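Side-chain contacts in CBS domain protein (Porphyromonas gingivalis, PDB 2NQW), which is of unknown function, this piece being the transporter-associated (CorC_HlyC) domain of a membrane CBS domain protein that may bind FAD: residues L7-L12 against Y17-K22; G64-Y69 against R73-Q78. All blocks are in the same frame, centred on the assembly; numbering follows the deposited sequence. Where two conformers were deposited one is given.

Contact 1. Residues L7-L12 against Y17-K22; sequences LPFKVL and YLFEGK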
loop_
_atom_site.group_PDB
_atom_site.type_symbol
_atom_site.label_atom_id
_atom_site.label_comp_id
_atom_site.label_asym_id
_atom_site.label_seq_id
_atom_site.Cartn_x
_atom_site.Cartn_y
_atom_site.Cartn_z
ATOM N N LEU A 7 -2.962 -7.761 13.982
ATOM C CA LEU A 7 -2.769 -7.781 12.492
ATOM C C LEU A 7 -2.695 -6.377 11.963
ATOM O O LEU A 7 -3.404 -5.481 12.460
ATOM C CB LEU A 7 -3.930 -8.477 11.794
ATOM C CG LEU A 7 -4.162 -9.949 12.159
ATOM C CD1 LEU A 7 -5.420 -10.425 11.476
ATOM C CD2 LEU A 7 -2.969 -10.788 11.733
ATOM N N PRO A 8 -1.815 -6.167 10.977
ATOM C CA PRO A 8 -1.624 -4.805 10.461
ATOM C C PRO A 8 -2.651 -4.371 9.421
ATOM O O PRO A 8 -2.419 -3.313 8.759
ATOM C CB PRO A 8 -0.248 -4.893 9.801
ATOM C CG PRO A 8 -0.217 -6.296 9.206
ATOM C CD PRO A 8 -0.927 -7.143 10.301
ATOM N N PHE A 9 -3.738 -5.161 9.259
ATOM C CA PHE A 9 -4.741 -4.881 8.277
ATOM C C PHE A 9 -6.169 -5.243 8.657
ATOM O O PHE A 9 -6.417 -6.096 9.526
ATOM C CB PHE A 9 -4.346 -5.518 6.942
ATOM C CG PHE A 9 -4.662 -6.997 6.827
ATOM C CD1 PHE A 9 -5.653 -7.398 5.929
ATOM C CD2 PHE A 9 -3.965 -7.957 7.535
ATOM C CE1 PHE A 9 -5.956 -8.737 5.741
ATOM C CE2 PHE A 9 -4.290 -9.307 7.379
ATOM C CZ PHE A 9 -5.287 -9.688 6.484
ATOM N N LYS A 10 -7.084 -4.590 7.955
ATOM C CA LYS A 10 -8.502 -4.843 8.086
ATOM C C LYS A 10 -9.049 -5.357 6.751
ATOM O O LYS A 10 -8.644 -4.897 5.670
ATOM C CB LYS A 10 -9.244 -3.574 8.470
ATOM C CG LYS A 10 -8.838 -2.954 9.817
ATOM C CD LYS A 10 -9.605 -1.659 10.070
ATOM C CE LYS A 10 -8.881 -0.728 11.068
ATOM N NZ LYS A 10 -8.220 -1.435 12.198
ATOM N N VAL A 11 -9.953 -6.331 6.849
ATOM C CA VAL A 11 -10.652 -6.915 5.710
ATOM C C VAL A 11 -11.993 -6.219 5.627
ATOM O O VAL A 11 -12.810 -6.311 6.567
ATOM C CB VAL A 11 -10.866 -8.429 5.964
ATOM C CG1 VAL A 11 -11.793 -9.053 4.906
ATOM C CG2 VAL A 11 -9.513 -9.104 5.980
ATOM N N LEU A 12 -12.236 -5.494 4.533
ATOM C CA LEU A 12 -13.502 -4.781 4.406
ATOM C C LEU A 12 -14.485 -5.561 3.590
ATOM O O LEU A 12 -14.118 -6.356 2.725
ATOM C CB LEU A 12 -13.308 -3.394 3.782
ATOM C CG LEU A 12 -12.730 -2.386 4.778
ATOM C CD1 LEU A 12 -11.284 -2.683 4.988
ATOM C CD2 LEU A 12 -12.923 -0.962 4.303
ATOM N N TYR A 17 -8.943 -3.538 1.432
ATOM C CA TYR A 17 -8.177 -3.721 2.653
ATOM C C TYR A 17 -7.699 -2.378 3.147
ATOM O O TYR A 17 -7.423 -1.487 2.361
ATOM C CB TYR A 17 -6.940 -4.625 2.388
ATOM C CG TYR A 17 -7.338 -5.933 1.766
ATOM C CD1 TYR A 17 -7.894 -6.950 2.547
ATOM C CD2 TYR A 17 -7.245 -6.113 0.397
ATOM C CE1 TYR A 17 -8.313 -8.145 1.978
ATOM C CE2 TYR A 17 -7.687 -7.287 -0.202
ATOM C CZ TYR A 17 -8.221 -8.293 0.601
ATOM O OH TYR A 17 -8.646 -9.491 0.042
ATOM N N LEU A 18 -7.530 -2.266 4.450
ATOM C CA LEU A 18 -6.817 -1.107 5.034
ATOM C C LEU A 18 -5.568 -1.639 5.717
ATOM O O LEU A 18 -5.670 -2.559 6.555
ATOM C CB LEU A 18 -7.678 -0.377 6.052
ATOM C CG LEU A 18 -8.929 0.256 5.500
ATOM C CD1 LEU A 18 -9.798 0.808 6.645
ATOM C CD2 LEU A 18 -8.531 1.421 4.570
ATOM N N PHE A 19 -4.400 -1.089 5.350
ATOM C CA PHE A 19 -3.123 -1.503 5.958
ATOM C C PHE A 19 -2.470 -0.332 6.653
ATOM O O PHE A 19 -2.507 0.807 6.142
ATOM C CB PHE A 19 -2.151 -1.987 4.866
ATOM C CG PHE A 19 -2.275 -3.450 4.548
ATOM C CD1 PHE A 19 -1.422 -4.373 5.155
ATOM C CD2 PHE A 19 -3.261 -3.915 3.688
ATOM C CE1 PHE A 19 -1.549 -5.763 4.887
ATOM C CE2 PHE A 19 -3.398 -5.282 3.422
ATOM C CZ PHE A 19 -2.524 -6.201 4.023
ATOM N N GLU A 20 -1.763 -0.621 7.737
ATOM C CA GLU A 20 -0.843 0.360 8.301
ATOM C C GLU A 20 0.204 0.722 7.241
ATOM O O GLU A 20 0.733 -0.161 6.547
ATOM C CB GLU A 20 -0.158 -0.217 9.551
ATOM C CG GLU A 20 -1.128 -0.487 10.678
ATOM C CD GLU A 20 -0.486 -1.164 11.891
ATOM O OE1 GLU A 20 0.655 -1.656 11.807
ATOM O OE2 GLU A 20 -1.180 -1.245 12.931
ATOM N N GLY A 21 0.560 2.008 7.149
ATOM C CA GLY A 21 1.527 2.415 6.119
ATOM C C GLY A 21 2.901 1.785 6.300
ATOM O O GLY A 21 3.604 1.512 5.319
ATOM N N LYS A 22 3.286 1.531 7.549
ATOM C CA LYS A 22 4.600 0.968 7.818
ATOM C C LYS A 22 4.703 -0.515 7.518
ATOM O O LYS A 22 5.797 -1.102 7.658
ATOM C CB LYS A 22 4.973 1.178 9.290
ATOM C CG LYS A 22 4.229 0.218 10.233
ATOM C CD LYS A 22 4.680 0.353 11.693
ATOM C CE LYS A 22 3.891 -0.598 12.564
ATOM N NZ LYS A 22 4.077 -2.010 12.161
#

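Contact 2. Residues G64-Y69 against R73-Q78; sequences GDTAVY and RFQVTQ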
loop_
_atom_site.group_PDB
_atom_site.type_symbol
_atom_site.label_atom_id
_atom_site.label_comp_id
_atom_site.label_asym_id
_atom_site.label_seq_id
_atom_site.Cartn_x
_atom_site.Cartn_y
_atom_site.Cartn_z
ATOM N N GLY A 64 -5.877 11.340 0.680
ATOM C CA GLY A 64 -6.635 11.368 -0.567
ATOM C C GLY A 64 -5.825 11.039 -1.802
ATOM O O GLY A 64 -6.377 10.776 -2.861
ATOM N N ASP A 65 -4.504 11.056 -1.697
ATOM C CA ASP A 65 -3.687 10.728 -2.854
ATOM C C ASP A 65 -3.906 9.259 -3.231
ATOM O O ASP A 65 -4.107 8.391 -2.359
ATOM C CB ASP A 65 -2.202 10.904 -2.531
ATOM C CG ASP A 65 -1.766 12.367 -2.461
ATOM O OD1 ASP A 65 -2.601 13.269 -2.642
ATOM O OD2 ASP A 65 -0.550 12.564 -2.184
ATOM N N THR A 66 -3.784 8.988 -4.520
ATOM C CA THR A 66 -3.869 7.618 -5.014
ATOM C C THR A 66 -2.644 7.273 -5.871
ATOM O O THR A 66 -1.925 8.158 -6.372
ATOM C CB THR A 66 -5.142 7.395 -5.847
ATOM O OG1 THR A 66 -5.126 8.205 -7.027
ATOM C CG2 THR A 66 -6.410 7.680 -5.021
ATOM N N ALA A 67 -2.400 5.974 -6.046
ATOM C CA ALA A 67 -1.289 5.515 -6.863
ATOM C C ALA A 67 -1.704 4.181 -7.444
ATOM O O ALA A 67 -2.467 3.442 -6.805
ATOM C CB ALA A 67 -0.027 5.349 -6.034
ATOM N N VAL A 68 -1.180 3.849 -8.619
ATOM C CA VAL A 68 -1.514 2.580 -9.276
ATOM C C VAL A 68 -0.236 1.803 -9.544
ATOM O O VAL A 68 0.758 2.374 -10.010
ATOM C CB VAL A 68 -2.295 2.827 -10.594
ATOM C CG1 VAL A 68 -2.515 1.506 -11.370
ATOM C CG2 VAL A 68 -3.645 3.463 -10.277
ATOM N N TYR A 69 -0.262 0.496 -9.264
ATOM C CA TYR A 69 0.780 -0.409 -9.728
ATOM C C TYR A 69 0.004 -1.676 -10.100
ATOM O O TYR A 69 -0.303 -2.501 -9.224
ATOM C CB TYR A 69 1.834 -0.691 -8.621
ATOM C CG TYR A 69 3.062 -1.364 -9.209
ATOM C CD1 TYR A 69 4.093 -0.595 -9.740
ATOM C CD2 TYR A 69 3.151 -2.747 -9.295
ATOM C CE1 TYR A 69 5.197 -1.185 -10.343
ATOM C CE2 TYR A 69 4.231 -3.352 -9.874
ATOM C CZ TYR A 69 5.258 -2.574 -10.398
ATOM O OH TYR A 69 6.329 -3.203 -11.006
ATOM N N ARG A 73 -4.452 -0.714 -6.754
ATOM C CA ARG A 73 -4.663 0.715 -6.597
ATOM C C ARG A 73 -4.604 1.016 -5.104
ATOM O O ARG A 73 -5.205 0.289 -4.284
ATOM C CB ARG A 73 -6.030 1.126 -7.159
ATOM C CG ARG A 73 -6.271 2.631 -7.104
ATOM C CD ARG A 73 -7.704 2.970 -7.659
ATOM N NE ARG A 73 -7.961 4.413 -7.605
ATOM C CZ ARG A 73 -7.515 5.276 -8.510
ATOM N NH1 ARG A 73 -6.814 4.825 -9.547
ATOM N NH2 ARG A 73 -7.769 6.584 -8.374
ATOM N N PHE A 74 -3.879 2.078 -4.765
ATOM C CA PHE A 74 -3.636 2.454 -3.373
ATOM C C PHE A 74 -4.182 3.842 -3.115
ATOM O O PHE A 74 -4.148 4.702 -4.011
ATOM C CB PHE A 74 -2.117 2.552 -3.149
ATOM C CG PHE A 74 -1.359 1.294 -3.519
ATOM C CD1 PHE A 74 -1.508 0.138 -2.766
ATOM C CD2 PHE A 74 -0.509 1.248 -4.621
ATOM C CE1 PHE A 74 -0.835 -1.026 -3.104
ATOM C CE2 PHE A 74 0.189 0.062 -4.959
ATOM C CZ PHE A 74 0.029 -1.063 -4.164
ATOM N N GLN A 75 -4.684 4.081 -1.908
ATOM C CA GLN A 75 -5.113 5.423 -1.553
ATOM C C GLN A 75 -4.637 5.713 -0.120
ATOM O O GLN A 75 -4.774 4.874 0.784
ATOM C CB GLN A 75 -6.641 5.525 -1.605
ATOM C CG GLN A 75 -7.200 6.907 -1.209
ATOM C CD GLN A 75 -8.711 6.926 -1.367
ATOM O OE1 GLN A 75 -9.255 6.243 -2.242
ATOM N NE2 GLN A 75 -9.380 7.738 -0.588
ATOM N N VAL A 76 -4.069 6.913 0.080
ATOM C CA VAL A 76 -3.681 7.314 1.451
ATOM C C VAL A 76 -4.969 7.709 2.155
ATOM O O VAL A 76 -5.583 8.712 1.793
ATOM C CB VAL A 76 -2.693 8.495 1.441
ATOM C CG1 VAL A 76 -2.435 8.999 2.857
ATOM C CG2 VAL A 76 -1.403 8.047 0.809
ATOM N N THR A 77 -5.358 6.937 3.179
ATOM C CA THR A 77 -6.606 7.252 3.877
ATOM C C THR A 77 -6.363 8.005 5.188
ATOM O O THR A 77 -7.261 8.700 5.650
ATOM C CB THR A 77 -7.396 5.973 4.167
ATOM O OG1 THR A 77 -6.527 5.049 4.838
ATOM C CG2 THR A 77 -7.934 5.389 2.841
ATOM N N GLN A 78 -5.177 7.851 5.781
ATOM C CA GLN A 78 -4.859 8.592 7.021
ATOM C C GLN A 78 -3.391 8.953 7.045
ATOM O O GLN A 78 -2.539 8.162 6.605
ATOM C CB GLN A 78 -5.158 7.759 8.268
ATOM C CG GLN A 78 -6.627 7.379 8.417
ATOM C CD GLN A 78 -6.875 6.757 9.771
ATOM O OE1 GLN A 78 -6.613 7.387 10.817
ATOM N NE2 GLN A 78 -7.368 5.538 9.773
#

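Contact 1. Residues L7-L12 against Y17-K22
Phe9 and Phe19 pair across the two strands of an antiparallel hairpin, their side chains running alongside each other in the same direction. The ring planes are only 10° from parallel, but the centroids lie 5.0 Å apart, slid so far that the rings barely overlap. What fills the middle of the Phe19 face is instead a CH-pi contact: Phe9 CB stands 3.4 Å from the Phe19 ring centroid, almost on the ring normal. The first torsion of Phe9 (chi1 81°) places CG between its backbone N and carbonyl carbon and stands the ring off the sheet beside those of Phe19 and Tyr17. There Phe9 CD1 meets Tyr17 CD1 at 4.1 Å, with Tyr17 at the edge of the Phe9 ring.

On the face of Lys10 and Leu18, Leu12 bends back from beyond the strand end and crosses Leu18 at about a right angle, Leu12 CD1 reaching Leu18 CG at 3.8 Å.

The backbone carries the polar part. Lys10 and Leu18 form the hydrogen-bonded pair, Lys10 N to Leu18 O at 2.8 Å and Leu18 N to Lys10 O at 3.1 Å. Glu20 N to Pro8 O, 3.0 Å, adds a nearly straight third bond. The Glu20 carboxylate extends past Pro8, and Glu20 OE1 pairs with Lys22 NZ in a salt bridge whose hydrogen bond, at 3.5 Å, is weak.

Strand 9-11 is an outermost strand of the sheet within this chain, while 17-20 bonds on to strand 84-89. Helix 25-32 covers the aromatic face, Tyr31 meeting Phe9 and Leu32 touching Tyr17 and Phe19.

Contact 2. Residues G64-Y69 against R73-Q78
Arg73 lies across Thr66 and Val68 because of its torsions: CG anti to the backbone N (chi1 -176°) and a chain extended to NE send the guanidinium obliquely over both side chains. Thr66 CB lies over one face of the guanidinium, 3.7 Å from Arg73 NH2. The Thr66 torsion (chi1 64°) sets OG1 between the backbone N and carbonyl carbon and brings it close to Arg73 NH2, but the angle is too poor for a hydrogen bond, and the contact is one of packing. At the other end of the same group, Val68 CG2 comes within 3.5 Å of Arg73 NH1. Farther along this face, Thr66 CG2 rests against the aliphatic part of Gln75, 4.0 Å from Gln75 CG.

The other face is apolar. Tyr69 CB sits at the edge of the Phe74 ring, 4.1 Å from Phe74 CE2, and the methyl of Ala67 lies beside the same ring.

Four backbone bonds zip this antiparallel hairpin. Ala67 and Phe74 exchange two, Phe74 N to Ala67 O being the shorter at 2.8 Å. Val76 N binds Asp65 O, and Gly64 N closes the open end on Val76 O at 2.9 Å; at its phi of 96° a side chain would press against the preceding carbonyl oxygen. The Asp65 carboxylate turns to His62 N.

Strand 66-69 is outermost in the sheet within this chain, and 72-79 is hydrogen-bonded on its other side to strand 84-89, where Thr77 and Gln78 both face Glu86 in a classic beta bulge. Helix 49-57 covers the buried face: Phe53 touches Asp65, Ala67, Phe74 and Val76.

Contacts 1 and 2 are the two flanking hairpins of one five-stranded antiparallel sheet, joined by strand 84-89, which bonds to 17-20 on one side and to 72-79 on the other. Strands 9-11 and 66-69 therefore form the two edges within this chain. The contact centres lie 13 Å apart, and the hairpins touch directly where Leu18 CD2 packs 4.2 Å from Thr77 OG1. Their helical covers differ, 25-32 over contact 1 and 49-57 over contact 2. A glycerol, probably from the crystallisation liquor, lies about 4 Å from the Val68 side chain in contact 2; it does not by itself identify a functional site.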